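Local coordinates for hypothetical protein (Exiguobacterium sibiricum, PDB 2HKV), which is of unknown function but probably belongs to the DinB family of helical-bundle metalloproteins and carries a bound nickel ion, at residues A[42-45]-A[46-50]; A[89-92]-A[93-96]. One frame throughout, in Å; residues are numbered along the deposited sequence.

In the fold
Both interactions are local, each lying within a single helix of the chain: interaction 1 in the first turns of helix 43-61, interaction 2 in the later part of helix 82-98. Their centres are 20 Å apart, on opposite sides of the chain's centre, and the two do not touch. Each is partly buried. In interaction 1 small apolar residues face helices 82-98 and 114-138, a capping box starts the helix, and His49 reaches the nickel. Interaction 2 has larger, more amphipathic groups: Ser89 and Tyr93 are buried, whereas the exposed Gln91 and Asp95 pair by a hydrogen bond, and flat side chains stack along the helix surface. Only interaction 1 supplies a metal ligand.

Interaction 1. Residues A[42-45]-A[46-50]; sequences SVYE and VAVHL. With NI (nickel (II) ion), chain B.
Val46 N donates to Ser42 O over 2.9 Å, closing the first turn of helix 43-61. Ser42, at the N-cap, also uses its short hydroxyl: OG accepts from Glu45 N at 3.1 Å. In return, Glu45 OE1 accepts a hydrogen bond from Ser42 N at 3.1 Å, met from above the carboxylate plane, and this reciprocal pair makes Ser42 and Glu45 a capping box. The glutamate can reach back because CG lies beside the backbone N (chi1 -69°) and the chain runs extended beyond it. Two amides at the start of the helix are thereby satisfied, and the carboxylate probably also gains from the positive end of the helix dipole; its other oxygen, OE2, forms a salt bridge with Arg35.

One turn on, Val48 lays its CG2 methyl over a face of the Tyr44 ring, 3.6 Å from the centroid, in a CH-pi contact displaced toward the hydroxyl-bearing rim. A branched valine suits this place: with CG1 anti to the backbone N (chi1 175°), CG2 lies beside that N and points back over the ring. The ring hydroxyl reaches beyond the helix to a hydrogen bond with Val77 O. Small Ala47 and branched Val46 pack against Leu82 and against Gln131 and Tyr135, respectively.

His49 N bonds to Glu45 O at 3.2 Å, while its imidazole extends away and binds nickel through NE2 at 2.0 Å. Two waters are further ligands, and His124 and His128 of helix 114-138 supply the other two histidines, consistent with the three-histidine metal sites of DinB-type four-helix bundles.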
loop_
_atom_site.group_PDB
_atom_site.type_symbol
_atom_site.label_atom_id
_atom_site.label_comp_id
_atom_site.label_asym_id
_atom_site.label_seq_id
_atom_site.Cartn_x
_atom_site.Cartn_y
_atom_site.Cartn_z
ATOM N N SER A 42 13.199 13.053 3.638
ATOM C CA SER A 42 12.523 14.009 4.493
ATOM C C SER A 42 10.986 14.001 4.249
ATOM O O SER A 42 10.521 13.376 3.310
ATOM C CB SER A 42 13.066 15.410 4.248
ATOM O OG SER A 42 12.608 15.891 2.997
ATOM N N VAL A 43 10.207 14.664 5.126
ATOM C CA VAL A 43 8.783 14.845 4.942
ATOM C C VAL A 43 8.492 15.425 3.567
ATOM O O VAL A 43 7.624 14.925 2.824
ATOM C CB VAL A 43 8.209 15.837 6.013
ATOM C CG1 VAL A 43 6.822 16.221 5.680
ATOM C CG2 VAL A 43 8.270 15.230 7.377
ATOM N N TYR A 44 9.223 16.487 3.209
ATOM C CA TYR A 44 8.937 17.125 1.942
ATOM C C TYR A 44 9.265 16.157 0.793
ATOM O O TYR A 44 8.532 16.090 -0.173
ATOM C CB TYR A 44 9.709 18.432 1.783
ATOM C CG TYR A 44 9.770 18.966 0.368
ATOM C CD1 TYR A 44 8.693 19.598 -0.212
ATOM C CD2 TYR A 44 10.940 18.842 -0.385
ATOM C CE1 TYR A 44 8.759 20.084 -1.499
ATOM C CE2 TYR A 44 11.027 19.329 -1.672
ATOM C CZ TYR A 44 9.945 19.958 -2.228
ATOM O OH TYR A 44 10.051 20.450 -3.516
ATOM N N GLU A 45 10.372 15.440 0.889
ATOM C CA GLU A 45 10.759 14.537 -0.195
ATOM C C GLU A 45 9.781 13.346 -0.376
ATOM O O GLU A 45 9.505 12.955 -1.493
ATOM C CB GLU A 45 12.192 14.035 -0.002
ATOM C CG GLU A 45 13.272 15.097 -0.185
ATOM C CD GLU A 45 14.657 14.655 0.349
ATOM O OE1 GLU A 45 14.786 13.579 0.974
ATOM O OE2 GLU A 45 15.645 15.423 0.172
ATOM N N VAL A 46 9.249 12.805 0.726
ATOM C CA VAL A 46 8.162 11.814 0.652
ATOM C C VAL A 46 6.951 12.391 -0.050
ATOM O O VAL A 46 6.369 11.760 -0.926
ATOM C CB VAL A 46 7.761 11.287 2.016
ATOM C CG1 VAL A 46 6.713 10.140 1.877
ATOM C CG2 VAL A 46 8.955 10.670 2.692
ATOM N N ALA A 47 6.546 13.592 0.380
ATOM C CA ALA A 47 5.421 14.287 -0.209
ATOM C C ALA A 47 5.536 14.526 -1.695
ATOM O O ALA A 47 4.569 14.313 -2.401
ATOM C CB ALA A 47 5.107 15.611 0.538
ATOM N N VAL A 48 6.692 14.971 -2.184
ATOM C CA VAL A 48 6.866 15.177 -3.615
ATOM C C VAL A 48 6.758 13.837 -4.405
ATOM O O VAL A 48 6.170 13.797 -5.491
ATOM C CB VAL A 48 8.230 15.865 -3.933
ATOM C CG1 VAL A 48 8.460 15.973 -5.447
ATOM C CG2 VAL A 48 8.312 17.247 -3.256
ATOM N N HIS A 49 7.366 12.780 -3.879
ATOM C CA HIS A 49 7.351 11.448 -4.542
ATOM C C HIS A 49 5.888 11.000 -4.630
ATOM O O HIS A 49 5.429 10.570 -5.685
ATOM C CB HIS A 49 8.246 10.477 -3.748
ATOM C CG HIS A 49 8.324 9.057 -4.277
ATOM N ND1 HIS A 49 8.682 8.749 -5.562
ATOM C CD2 HIS A 49 8.194 7.861 -3.634
ATOM C CE1 HIS A 49 8.747 7.430 -5.704
ATOM N NE2 HIS A 49 8.401 6.853 -4.561
ATOM N N LEU A 50 5.144 11.134 -3.526
ATOM C CA LEU A 50 3.693 10.831 -3.533
ATOM C C LEU A 50 2.891 11.656 -4.580
ATOM O O LEU A 50 2.014 11.132 -5.308
ATOM C CB LEU A 50 3.120 11.080 -2.153
ATOM C CG LEU A 50 3.115 9.965 -1.121
ATOM C CD1 LEU A 50 2.942 10.594 0.315
ATOM C CD2 LEU A 50 2.009 8.922 -1.462
HETATM NI NI NI B . 8.595 4.906 -4.167
HETATM O O HOH W 1 10.569 5.288 -3.150
HETATM O O HOH W 2 9.779 4.503 -5.824
#

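Interaction 2. Residues A[89-92]-A[93-96]; sequences SWQY and YQDR
Arg96 lays its guanidinium flat over one face of the Tyr92 ring, the centres 3.4 Å apart and the planes at 25°, a cation-pi stack. The arginine chain bends at chi2 (-23°), which folds the guanidinium back so that NH1 also donates to Tyr92 O at 2.9 Å. Arg96 N reaches that carbonyl from the opposite face of its plane. Water 4 joins Tyr92 OH to Arg96 NH2, weakly on the arginine side.

The extended Gln94 covers one face of Trp90: its CG sits 3.5 Å from the six-membered ring centroid in a CH-pi contact. Its amide stacks at 23° to the indole, OE1 over the NE1/CE2 side, 3.1 Å from NE1 but too poorly angled for a hydrogen bond. With an alanine at Trp90, Gln94 would probably lose this flat support, opening a gap toward Val13 of helix 4-26.

These pairs ride on an amphipathic helix of the DinB-type bundle. On its exposed side Gln91, bent at chi2, donates from NE2 to the syn side of Asp95 OD1 at 2.9 Å; water 3 bridges Gln91 OE1 and Gln94 OE1. Buried Tyr93 touches Trp90 CZ3 with CD1 and its hydroxyl hydrogen-bonds to Leu118 O; Ser89 OG hydrogen-bonds to Ala51 O.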
loop_
_atom_site.group_PDB
_atom_site.type_symbol
_atom_site.label_atom_id
_atom_site.label_comp_id
_atom_site.label_asym_id
_atom_site.label_seq_id
_atom_site.Cartn_x
_atom_site.Cartn_y
_atom_site.Cartn_z
ATOM N N SER A 89 -1.401 14.439 -11.273
ATOM C CA SER A 89 -1.031 13.020 -11.364
ATOM C C SER A 89 -2.265 12.107 -11.324
ATOM O O SER A 89 -2.365 11.152 -12.073
ATOM C CB SER A 89 -0.044 12.640 -10.243
ATOM O OG SER A 89 1.101 13.464 -10.345
ATOM N N TRP A 90 -3.203 12.429 -10.458
ATOM C CA TRP A 90 -4.434 11.629 -10.325
ATOM C C TRP A 90 -5.259 11.700 -11.633
ATOM O O TRP A 90 -5.848 10.716 -12.060
ATOM C CB TRP A 90 -5.208 12.127 -9.099
ATOM C CG TRP A 90 -6.562 11.661 -8.906
ATOM C CD1 TRP A 90 -7.605 12.450 -8.573
ATOM C CD2 TRP A 90 -7.071 10.319 -8.969
ATOM N NE1 TRP A 90 -8.735 11.710 -8.432
ATOM C CE2 TRP A 90 -8.446 10.396 -8.687
ATOM C CE3 TRP A 90 -6.518 9.063 -9.269
ATOM C CZ2 TRP A 90 -9.277 9.275 -8.671
ATOM C CZ3 TRP A 90 -7.360 7.934 -9.253
ATOM C CH2 TRP A 90 -8.730 8.066 -8.968
ATOM N N GLN A 91 -5.281 12.869 -12.268
ATOM C CA GLN A 91 -5.990 13.028 -13.546
ATOM C C GLN A 91 -5.331 12.197 -14.642
ATOM O O GLN A 91 -5.999 11.579 -15.473
ATOM C CB GLN A 91 -6.021 14.503 -13.962
ATOM C CG GLN A 91 -6.925 14.758 -15.151
ATOM C CD GLN A 91 -8.357 14.336 -14.853
ATOM O OE1 GLN A 91 -8.967 14.813 -13.886
ATOM N NE2 GLN A 91 -8.883 13.407 -15.656
ATOM N N TYR A 92 -4.001 12.177 -14.640
ATOM C CA TYR A 92 -3.250 11.443 -15.628
ATOM C C TYR A 92 -3.581 9.961 -15.481
ATOM O O TYR A 92 -3.841 9.255 -16.491
ATOM C CB TYR A 92 -1.756 11.660 -15.396
ATOM C CG TYR A 92 -0.863 11.080 -16.455
ATOM C CD1 TYR A 92 -0.521 9.737 -16.427
ATOM C CD2 TYR A 92 -0.371 11.866 -17.493
ATOM C CE1 TYR A 92 0.298 9.176 -17.383
ATOM C CE2 TYR A 92 0.477 11.317 -18.456
ATOM C CZ TYR A 92 0.797 9.962 -18.393
ATOM O OH TYR A 92 1.609 9.390 -19.333
ATOM N N TYR A 93 -3.546 9.514 -14.230
ATOM C CA TYR A 93 -3.858 8.130 -13.900
ATOM C C TYR A 93 -5.294 7.776 -14.352
ATOM O O TYR A 93 -5.526 6.729 -14.941
ATOM C CB TYR A 93 -3.663 7.884 -12.409
ATOM C CG TYR A 93 -3.885 6.419 -11.945
ATOM C CD1 TYR A 93 -5.144 5.970 -11.540
ATOM C CD2 TYR A 93 -2.827 5.509 -11.908
ATOM C CE1 TYR A 93 -5.334 4.672 -11.102
ATOM C CE2 TYR A 93 -3.014 4.193 -11.474
ATOM C CZ TYR A 93 -4.276 3.779 -11.087
ATOM O OH TYR A 93 -4.473 2.483 -10.684
ATOM N N GLN A 94 -6.242 8.636 -14.036
ATOM C CA GLN A 94 -7.635 8.341 -14.379
ATOM C C GLN A 94 -7.804 8.211 -15.872
ATOM O O GLN A 94 -8.563 7.367 -16.362
ATOM C CB GLN A 94 -8.573 9.418 -13.870
ATOM C CG GLN A 94 -8.758 9.408 -12.388
ATOM C CD GLN A 94 -9.681 10.515 -11.962
ATOM O OE1 GLN A 94 -9.244 11.566 -11.464
ATOM N NE2 GLN A 94 -10.962 10.318 -12.206
ATOM N N ASP A 95 -7.093 9.036 -16.629
ATOM C CA ASP A 95 -7.221 8.957 -18.071
ATOM C C ASP A 95 -6.652 7.650 -18.625
ATOM O O ASP A 95 -7.226 7.053 -19.529
ATOM C CB ASP A 95 -6.479 10.123 -18.700
ATOM C CG ASP A 95 -7.106 11.482 -18.364
ATOM O OD1 ASP A 95 -8.234 11.529 -17.783
ATOM O OD2 ASP A 95 -6.456 12.509 -18.704
ATOM N N ARG A 96 -5.514 7.214 -18.084
ATOM C CA ARG A 96 -4.911 5.932 -18.485
ATOM C C ARG A 96 -5.785 4.747 -18.018
ATOM O O ARG A 96 -5.903 3.696 -18.684
ATOM C CB ARG A 96 -3.479 5.811 -17.959
ATOM C CG ARG A 96 -2.478 6.836 -18.552
ATOM C CD ARG A 96 -2.920 7.365 -19.893
ATOM N NE ARG A 96 -2.064 8.415 -20.443
ATOM C CZ ARG A 96 -2.041 9.699 -20.070
ATOM N NH1 ARG A 96 -2.783 10.160 -19.075
ATOM N NH2 ARG A 96 -1.228 10.534 -20.710
HETATM O O HOH W 3 -9.730 14.296 -11.129
HETATM O O HOH W 4 1.637 10.569 -21.814
#